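Local coordinates for protein lectin CEL-I, N-acetyl-D-galactosamine-specific C-type (Cucumaria echinata, PDB 4WQQ) that binds sugars through calcium as a C-type lectin, naturally specific for N-acetylgalactosamine and here engineered to recognise mannose, at residues Gln114-His117 and Trp123-Asn126. The protein carries 3 engineered substitutions. Numbering follows the deposited sequence.
Sequences QFRH and WNDN. With CA (calcium ion), chain F; MAN (alpha-D-mannopyranose), chain H.
Gln-114 and Asn-124 face each other as an antiparallel hydrogen-bonded pair, and their side chains run alongside one another. Both backbone bonds, Gln-114 N to Asn-124 O and Asn-124 N to Gln-114 O, are 2.9 Å long. The Gln-114 side chain starts at CB, 4.1 Å from Asn-124 O. CG then passes closer to the same carbonyl oxygen. Beyond CG the chain is extended (chi2 -175°), which carries CD to CB and ND2 of Asn-126. At the tip, Gln-114 OE1 accepts two bonds from one face of its amide plane: Asn-124 ND2 at 3.0 Å and Asn-126 ND2 at 2.9 Å, the latter nearly straight. NE2 lies beside Asn-126 CB.

The two strands form a beta hairpin of the C-type lectin fold, and 123-126 carries part of the sugar-binding calcium site. The second N-H of Asn-124 ND2 goes to mannose O4 at 3.0 Å, while OD1 binds the calcium ion. Gln-114 is thus a second-shell residue that helps fix the rotation of this amide. Asp-125 adds O and OD1 to the metal; the engineered Glu-102 and Asn-104, with Glu-110, complete its protein ligands. The Arg-116 guanidinium stacks over the Asn-124 amide, planes 10° apart, and its NH2 bonds weakly to mannose O1. At the next pair, Phe-115 with Trp-123, the rings are nearly parallel but slid apart. Trp-123 NE1 donates to Gln-55 on helix 52-65.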
ATOM      1  N   GLN A 114      -1.305  -5.328 -25.701  1.00 11.40           N
ATOM      2  CA  GLN A 114      -1.752  -6.490 -24.977  1.00 11.55           C
ATOM      3  C   GLN A 114      -0.693  -7.614 -25.112  1.00 10.99           C
ATOM      4  O   GLN A 114       0.009  -7.681 -26.124  1.00 11.08           O
ATOM      5  CB  GLN A 114      -3.135  -6.987 -25.511  1.00 10.97           C
ATOM      6  CG  GLN A 114      -3.121  -7.355 -26.991  1.00 12.05           C
ATOM      7  CD  GLN A 114      -4.447  -7.745 -27.620  1.00 11.74           C
ATOM      8  OE1 GLN A 114      -4.401  -8.254 -28.715  1.00 12.95           O
ATOM      9  NE2 GLN A 114      -5.601  -7.457 -27.012  1.00 13.49           N
ATOM     10  N   PHE A 115      -0.596  -8.473 -24.116  1.00 10.68           N
ATOM     11  CA  PHE A 115       0.112  -9.771 -24.291  1.00 12.05           C
ATOM     12  C   PHE A 115      -0.731 -10.748 -25.114  1.00 12.74           C
ATOM     13  O   PHE A 115      -1.946 -10.910 -24.910  1.00 12.65           O
ATOM     14  CB  PHE A 115       0.322 -10.468 -22.930  1.00 12.23           C
ATOM     15  CG  PHE A 115       1.341  -9.844 -21.999  1.00 11.60           C
ATOM     16  CD1 PHE A 115       1.936  -8.620 -22.207  1.00 12.00           C
ATOM     17  CD2 PHE A 115       1.687 -10.540 -20.861  1.00 12.60           C
ATOM     18  CE1 PHE A 115       2.828  -8.102 -21.303  1.00 13.19           C
ATOM     19  CE2 PHE A 115       2.633 -10.062 -19.987  1.00 13.13           C
ATOM     20  CZ  PHE A 115       3.198  -8.846 -20.186  1.00 12.87           C
ATOM     21  N   ARG A 116      -0.077 -11.476 -25.994  1.00 12.98           N
ATOM     22  CA  ARG A 116      -0.558 -12.778 -26.458  1.00 14.47           C
ATOM     23  C   ARG A 116      -0.377 -13.861 -25.384  1.00 12.96           C
ATOM     24  O   ARG A 116       0.432 -13.709 -24.486  1.00 13.38           O
ATOM     25  CB  ARG A 116       0.261 -13.194 -27.719  1.00 18.23           C
ATOM     26  CG  ARG A 116       0.142 -12.120 -28.742  1.00 21.70           C
ATOM     27  CD  ARG A 116       0.281 -12.569 -30.147  1.00 32.50           C
ATOM     28  NE  ARG A 116      -0.994 -12.290 -30.796  1.00 37.24           N
ATOM     29  CZ  ARG A 116      -1.157 -11.615 -31.948  1.00 41.18           C
ATOM     30  NH1 ARG A 116      -0.105 -11.108 -32.685  1.00 41.29           N
ATOM     31  NH2 ARG A 116      -2.397 -11.451 -32.371  1.00 31.09           N
ATOM     32  N   HIS A 117      -1.148 -14.932 -25.496  1.00 12.66           N
ATOM     33  CA  HIS A 117      -1.036 -16.025 -24.539  1.00 14.70           C
ATOM     34  C   HIS A 117       0.130 -16.956 -24.923  1.00 16.09           C
ATOM     35  O   HIS A 117       0.435 -17.875 -24.159  1.00 16.13           O
ATOM     36  CB  HIS A 117      -2.322 -16.855 -24.382  1.00 14.96           C
ATOM     37  CG  HIS A 117      -2.693 -17.717 -25.548  1.00 16.27           C
ATOM     38  ND1 HIS A 117      -3.287 -17.226 -26.699  1.00 17.63           N
ATOM     39  CD2 HIS A 117      -2.570 -19.067 -25.739  1.00 16.50           C
ATOM     40  CE1 HIS A 117      -3.567 -18.246 -27.505  1.00 19.17           C
ATOM     41  NE2 HIS A 117      -3.130 -19.359 -26.948  1.00 17.89           N
ATOM     42  N   TRP A 123       3.940  -9.047 -27.261  1.00 13.37           N
ATOM     43  CA  TRP A 123       2.963  -8.002 -27.353  1.00 12.55           C
ATOM     44  C   TRP A 123       2.384  -7.852 -28.765  1.00 12.66           C
ATOM     45  O   TRP A 123       3.067  -8.041 -29.775  1.00 12.15           O
ATOM     46  CB  TRP A 123       3.573  -6.672 -26.961  1.00 12.23           C
ATOM     47  CG  TRP A 123       4.290  -6.606 -25.640  1.00 12.58           C
ATOM     48  CD1 TRP A 123       4.372  -7.572 -24.699  1.00 13.23           C
ATOM     49  CD2 TRP A 123       5.041  -5.514 -25.166  1.00 12.77           C
ATOM     50  NE1 TRP A 123       5.079  -7.123 -23.630  1.00 13.14           N
ATOM     51  CE2 TRP A 123       5.514  -5.859 -23.895  1.00 12.44           C
ATOM     52  CE3 TRP A 123       5.333  -4.268 -25.674  1.00 12.80           C
ATOM     53  CZ2 TRP A 123       6.259  -4.994 -23.145  1.00 12.89           C
ATOM     54  CZ3 TRP A 123       6.075  -3.395 -24.935  1.00 13.41           C
ATOM     55  CH2 TRP A 123       6.515  -3.755 -23.671  1.00 12.76           C
ATOM     56  N   ASN A 124       1.082  -7.498 -28.794  1.00 11.71           N
ATOM     57  CA  ASN A 124       0.366  -7.100 -29.971  1.00 11.32           C
ATOM     58  C   ASN A 124      -0.367  -5.765 -29.680  1.00 11.92           C
ATOM     59  O   ASN A 124      -0.757  -5.498 -28.533  1.00 11.78           O
ATOM     60  CB  ASN A 124      -0.655  -8.148 -30.278  1.00 11.25           C
ATOM     61  CG  ASN A 124      -1.503  -7.795 -31.459  1.00 10.69           C
ATOM     62  OD1 ASN A 124      -1.029  -7.336 -32.493  1.00 10.94           O
ATOM     63  ND2 ASN A 124      -2.810  -7.971 -31.289  1.00 11.14           N
ATOM     64  N   ASP A 125      -0.518  -4.940 -30.712  1.00 11.48           N
ATOM     65  CA  ASP A 125      -1.443  -3.836 -30.708  1.00 12.41           C
ATOM     66  C   ASP A 125      -2.807  -4.286 -31.231  1.00 12.23           C
ATOM     67  O   ASP A 125      -2.918  -5.051 -32.217  1.00 10.79           O
ATOM     68  CB  ASP A 125      -0.894  -2.604 -31.441  1.00 11.66           C
ATOM     69  CG  ASP A 125      -0.590  -2.870 -32.939  1.00 12.90           C
ATOM     70  OD1 ASP A 125      -0.428  -4.038 -33.390  1.00 12.36           O
ATOM     71  OD2 ASP A 125      -0.447  -1.882 -33.644  1.00 14.21           O
ATOM     72  N   ASN A 126      -3.851  -3.765 -30.593  1.00 11.88           N
ATOM     73  CA  ASN A 126      -5.183  -4.132 -31.006  1.00 11.32           C
ATOM     74  C   ASN A 126      -6.095  -2.883 -30.927  1.00 12.04           C
ATOM     75  O   ASN A 126      -5.673  -1.784 -30.516  1.00 11.72           O
ATOM     76  CB  ASN A 126      -5.671  -5.333 -30.177  1.00 11.59           C
ATOM     77  CG  ASN A 126      -6.577  -6.293 -30.974  1.00 11.49           C
ATOM     78  OD1 ASN A 126      -7.386  -5.867 -31.815  1.00 12.13           O
ATOM     79  ND2 ASN A 126      -6.475  -7.608 -30.695  1.00 12.27           N
TER
HETATM   80 CA    CA F 202      -1.656  -5.797 -34.203  1.00 13.06          CA
HETATM   81  C1  MAN H 204      -4.068 -10.679 -36.242  1.00 21.02           C
HETATM   82  C2  MAN H 204      -2.829  -9.842 -36.362  1.00 19.64           C
HETATM   83  C3  MAN H 204      -2.687  -8.835 -35.230  1.00 15.26           C
HETATM   84  C4  MAN H 204      -4.019  -8.130 -35.030  1.00 16.26           C
HETATM   85  C5  MAN H 204      -5.053  -9.209 -34.635  1.00 19.08           C
HETATM   86  C6  MAN H 204      -6.442  -8.730 -34.290  1.00 27.25           C
HETATM   87  O1  MAN H 204      -3.745 -11.579 -35.217  1.00 28.28           O
HETATM   88  O2  MAN H 204      -3.030  -9.137 -37.558  1.00 21.75           O
HETATM   89  O3  MAN H 204      -1.697  -7.893 -35.633  1.00 15.44           O
HETATM   90  O4  MAN H 204      -3.811  -7.166 -34.016  1.00 13.34           O
HETATM   91  O5  MAN H 204      -5.264  -9.972 -35.883  1.00 23.40           O
HETATM   92  O6  MAN H 204      -6.690  -7.927 -35.427  1.00 36.53           O